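Local coordinates for protein Mypaa.01249.c (Mycobacterium paratuberculosis, PDB 3RD5) that probably acts as an oxidoreductase of the short-chain dehydrogenase/reductase family, its substrate and physiological role being undefined, at residues L69-V77 with L103-Q111. Numbering follows the deposited sequence.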
loop_
_atom_site.group_PDB
_atom_site.type_symbol
_atom_site.label_atom_id
_atom_site.label_comp_id
_atom_site.label_asym_id
_atom_site.label_seq_id
_atom_site.Cartn_x
_atom_site.Cartn_y
_atom_site.Cartn_z
ATOM N N LEU A 69 -11.139 -9.826 -1.035
ATOM C CA LEU A 69 -9.749 -9.931 -1.468
ATOM C C LEU A 69 -8.973 -10.570 -0.329
ATOM O O LEU A 69 -8.955 -10.029 0.790
ATOM C CB LEU A 69 -9.158 -8.572 -1.807
ATOM C CG LEU A 69 -7.638 -8.493 -2.004
ATOM C CD1 LEU A 69 -7.280 -9.345 -3.228
ATOM C CD2 LEU A 69 -7.189 -7.038 -2.154
ATOM N N ASP A 70 -8.244 -11.658 -0.617
ATOM C CA ASP A 70 -7.296 -12.240 0.304
ATOM C C ASP A 70 -5.889 -12.077 -0.265
ATOM O O ASP A 70 -5.490 -12.820 -1.173
ATOM C CB ASP A 70 -7.596 -13.727 0.514
ATOM C CG ASP A 70 -6.694 -14.382 1.526
ATOM O OD1 ASP A 70 -5.806 -13.712 2.078
ATOM O OD2 ASP A 70 -6.901 -15.629 1.782
ATOM N N LEU A 71 -5.150 -11.088 0.221
ATOM C CA LEU A 71 -3.791 -10.822 -0.233
ATOM C C LEU A 71 -2.824 -11.961 0.014
ATOM O O LEU A 71 -1.771 -11.972 -0.585
ATOM C CB LEU A 71 -3.235 -9.541 0.397
ATOM C CG LEU A 71 -3.847 -8.228 -0.137
ATOM C CD1 LEU A 71 -3.512 -7.106 0.870
ATOM C CD2 LEU A 71 -3.219 -7.904 -1.532
ATOM N N GLN A 72 -3.183 -12.919 0.870
ATOM C CA GLN A 72 -2.400 -14.139 1.122
ATOM C C GLN A 72 -2.736 -15.291 0.200
ATOM O O GLN A 72 -2.347 -16.437 0.474
ATOM C CB GLN A 72 -2.543 -14.596 2.587
ATOM C CG GLN A 72 -2.124 -13.501 3.567
ATOM C CD GLN A 72 -2.003 -13.955 5.019
ATOM O OE1 GLN A 72 -1.831 -15.148 5.315
ATOM N NE2 GLN A 72 -1.973 -12.982 5.926
ATOM N N ASP A 73 -3.431 -15.004 -0.888
ATOM C CA ASP A 73 -3.842 -16.051 -1.865
ATOM C C ASP A 73 -3.837 -15.400 -3.249
ATOM O O ASP A 73 -4.726 -14.632 -3.581
ATOM C CB ASP A 73 -5.214 -16.600 -1.454
ATOM C CG ASP A 73 -5.766 -17.658 -2.387
ATOM O OD1 ASP A 73 -5.239 -17.843 -3.497
ATOM O OD2 ASP A 73 -6.753 -18.343 -1.979
ATOM N N LEU A 74 -2.797 -15.667 -4.032
ATOM C CA LEU A 74 -2.707 -15.029 -5.338
ATOM C C LEU A 74 -3.891 -15.312 -6.249
ATOM O O LEU A 74 -4.232 -14.491 -7.114
ATOM C CB LEU A 74 -1.368 -15.351 -6.017
ATOM C CG LEU A 74 -0.124 -14.778 -5.374
ATOM C CD1 LEU A 74 1.139 -15.372 -6.041
ATOM C CD2 LEU A 74 -0.109 -13.245 -5.509
ATOM N N SER A 75 -4.555 -16.463 -6.094
ATOM C CA SER A 75 -5.755 -16.721 -6.884
ATOM C C SER A 75 -6.902 -15.780 -6.552
ATOM O O SER A 75 -7.638 -15.369 -7.439
ATOM C CB SER A 75 -6.206 -18.180 -6.776
ATOM O OG SER A 75 -6.810 -18.514 -5.518
ATOM N N SER A 76 -7.001 -15.405 -5.286
ATOM C CA SER A 76 -7.951 -14.409 -4.849
ATOM C C SER A 76 -7.587 -13.003 -5.359
ATOM O O SER A 76 -8.475 -12.267 -5.795
ATOM C CB SER A 76 -7.952 -14.363 -3.310
ATOM O OG SER A 76 -8.893 -13.388 -2.870
ATOM N N VAL A 77 -6.312 -12.645 -5.315
ATOM C CA VAL A 77 -5.855 -11.389 -5.900
ATOM C C VAL A 77 -6.309 -11.288 -7.358
ATOM O O VAL A 77 -6.813 -10.254 -7.787
ATOM C CB VAL A 77 -4.329 -11.216 -5.764
ATOM C CG1 VAL A 77 -3.804 -9.913 -6.504
ATOM C CG2 VAL A 77 -3.916 -11.193 -4.270
ATOM N N LEU A 103 3.127 -19.048 6.890
ATOM C CA LEU A 103 3.181 -19.043 5.442
ATOM C C LEU A 103 1.806 -18.833 4.847
ATOM O O LEU A 103 0.773 -19.302 5.371
ATOM C CB LEU A 103 3.759 -20.375 4.959
ATOM C CG LEU A 103 5.209 -20.663 5.322
ATOM C CD1 LEU A 103 5.639 -22.021 4.685
ATOM C CD2 LEU A 103 6.185 -19.544 4.983
ATOM N N THR A 104 1.792 -18.164 3.711
ATOM C CA THR A 104 0.567 -17.977 2.931
ATOM C C THR A 104 0.265 -19.252 2.126
ATOM O O THR A 104 1.062 -20.160 2.066
ATOM C CB THR A 104 0.705 -16.755 1.986
ATOM O OG1 THR A 104 1.620 -17.069 0.901
ATOM C CG2 THR A 104 1.157 -15.528 2.688
ATOM N N VAL A 105 -0.892 -19.223 1.444
ATOM C CA VAL A 105 -1.321 -20.270 0.525
ATOM C C VAL A 105 -0.213 -20.586 -0.505
ATOM O O VAL A 105 0.009 -21.747 -0.934
ATOM C CB VAL A 105 -2.633 -19.781 -0.231
ATOM C CG1 VAL A 105 -3.062 -20.789 -1.241
ATOM C CG2 VAL A 105 -3.767 -19.461 0.800
ATOM N N ASP A 106 0.459 -19.522 -0.939
ATOM C CA ASP A 106 1.497 -19.607 -1.959
ATOM C C ASP A 106 2.915 -19.881 -1.435
ATOM O O ASP A 106 3.877 -19.922 -2.211
ATOM C CB ASP A 106 1.444 -18.315 -2.806
ATOM C CG ASP A 106 0.056 -18.099 -3.411
ATOM O OD1 ASP A 106 -0.315 -18.914 -4.298
ATOM O OD2 ASP A 106 -0.659 -17.191 -2.945
ATOM N N GLY A 107 3.021 -20.082 -0.131
ATOM C CA GLY A 107 4.296 -20.400 0.509
ATOM C C GLY A 107 5.167 -19.244 0.874
ATOM O O GLY A 107 6.367 -19.412 1.156
ATOM N N PHE A 108 4.577 -18.049 0.901
ATOM C CA PHE A 108 5.353 -16.874 1.247
ATOM C C PHE A 108 5.318 -16.646 2.762
ATOM O O PHE A 108 4.316 -16.915 3.412
ATOM C CB PHE A 108 4.810 -15.598 0.579
ATOM C CG PHE A 108 4.596 -15.689 -0.912
ATOM C CD1 PHE A 108 5.465 -16.394 -1.746
ATOM C CD2 PHE A 108 3.564 -14.960 -1.498
ATOM C CE1 PHE A 108 5.238 -16.419 -3.102
ATOM C CE2 PHE A 108 3.370 -14.971 -2.893
ATOM C CZ PHE A 108 4.205 -15.738 -3.661
ATOM N N GLU A 109 6.391 -16.099 3.339
ATOM C CA GLU A 109 6.337 -15.616 4.727
ATOM C C GLU A 109 5.213 -14.573 4.788
ATOM O O GLU A 109 5.034 -13.772 3.854
ATOM C CB GLU A 109 7.698 -15.075 5.170
ATOM C CG GLU A 109 7.767 -14.538 6.585
ATOM C CD GLU A 109 7.253 -13.092 6.730
ATOM O OE1 GLU A 109 7.555 -12.285 5.820
ATOM O OE2 GLU A 109 6.550 -12.777 7.727
ATOM N N SER A 110 4.427 -14.588 5.854
ATOM C CA SER A 110 3.155 -13.850 5.783
ATOM C C SER A 110 3.274 -12.333 5.661
ATOM O O SER A 110 2.442 -11.712 5.003
ATOM C CB SER A 110 2.190 -14.255 6.911
ATOM O OG SER A 110 2.599 -13.746 8.175
ATOM N N GLN A 111 4.288 -11.738 6.267
ATOM C CA GLN A 111 4.416 -10.279 6.199
ATOM C C GLN A 111 4.867 -9.861 4.803
ATOM O O GLN A 111 4.266 -8.970 4.201
ATOM C CB GLN A 111 5.298 -9.726 7.315
ATOM C CG GLN A 111 4.761 -10.070 8.691
ATOM C CD GLN A 111 5.468 -9.344 9.799
ATOM O OE1 GLN A 111 5.344 -8.110 9.940
ATOM N NE2 GLN A 111 6.213 -10.090 10.621
HETATM O O HOH W 1 -2.884 -18.980 -5.037
#
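At the N-terminus of helix 74-82 in this Rossmann-fold protein, L74 N is gripped by D106 of the 103-111 loop, while D73 caps the helix from its own segment, a worked example of how more than one carboxylate can serve the NH groups of a helix start. D106 OD2 accepts from L74 N at 2.8 Å in a nearly straight bond (168°), met on the syn side and a little out of the carboxylate plane. With CG anti to its own carbonyl carbon (chi1 -56°), D106 also lays this oxygen against L74 CG, 3.5 Å away. D73 OD1 takes S75 OG at 2.6 Å and, through weak capping bonds, S75 N and S76 N. Water 1 extends the polar network, accepting from S75 N and donating to D106 OD1 at 2.7 Å. The two carboxylates remain apart, and the helix end probably eases their like charges. Beside this cap, V105 N donates to Q72 O at 3.3 Å, linking the type I turns D70-D73 and T104-G107. T104 CG2 meets Q72 CB at 3.8 Å, the two side chains crossing at a slant; T104 OG1, turned back between backbone N and carbonyl carbon (chi1 72°), accepts from F108 N, bracing the second turn. L74 CD1 reaches the edge of the F108 ring near its plane, 3.9 Å from CE2, while D106 CB lies over one face toward the rim. Helix 110-126 backs the junction, L74 touching A121 and F108 touching L117. The N-cap thus begins the helix that links edge strand 63-68 to strand 87-92, a beta-alpha-beta crossover of the parallel Rossmann sheet characteristic of the SDR family.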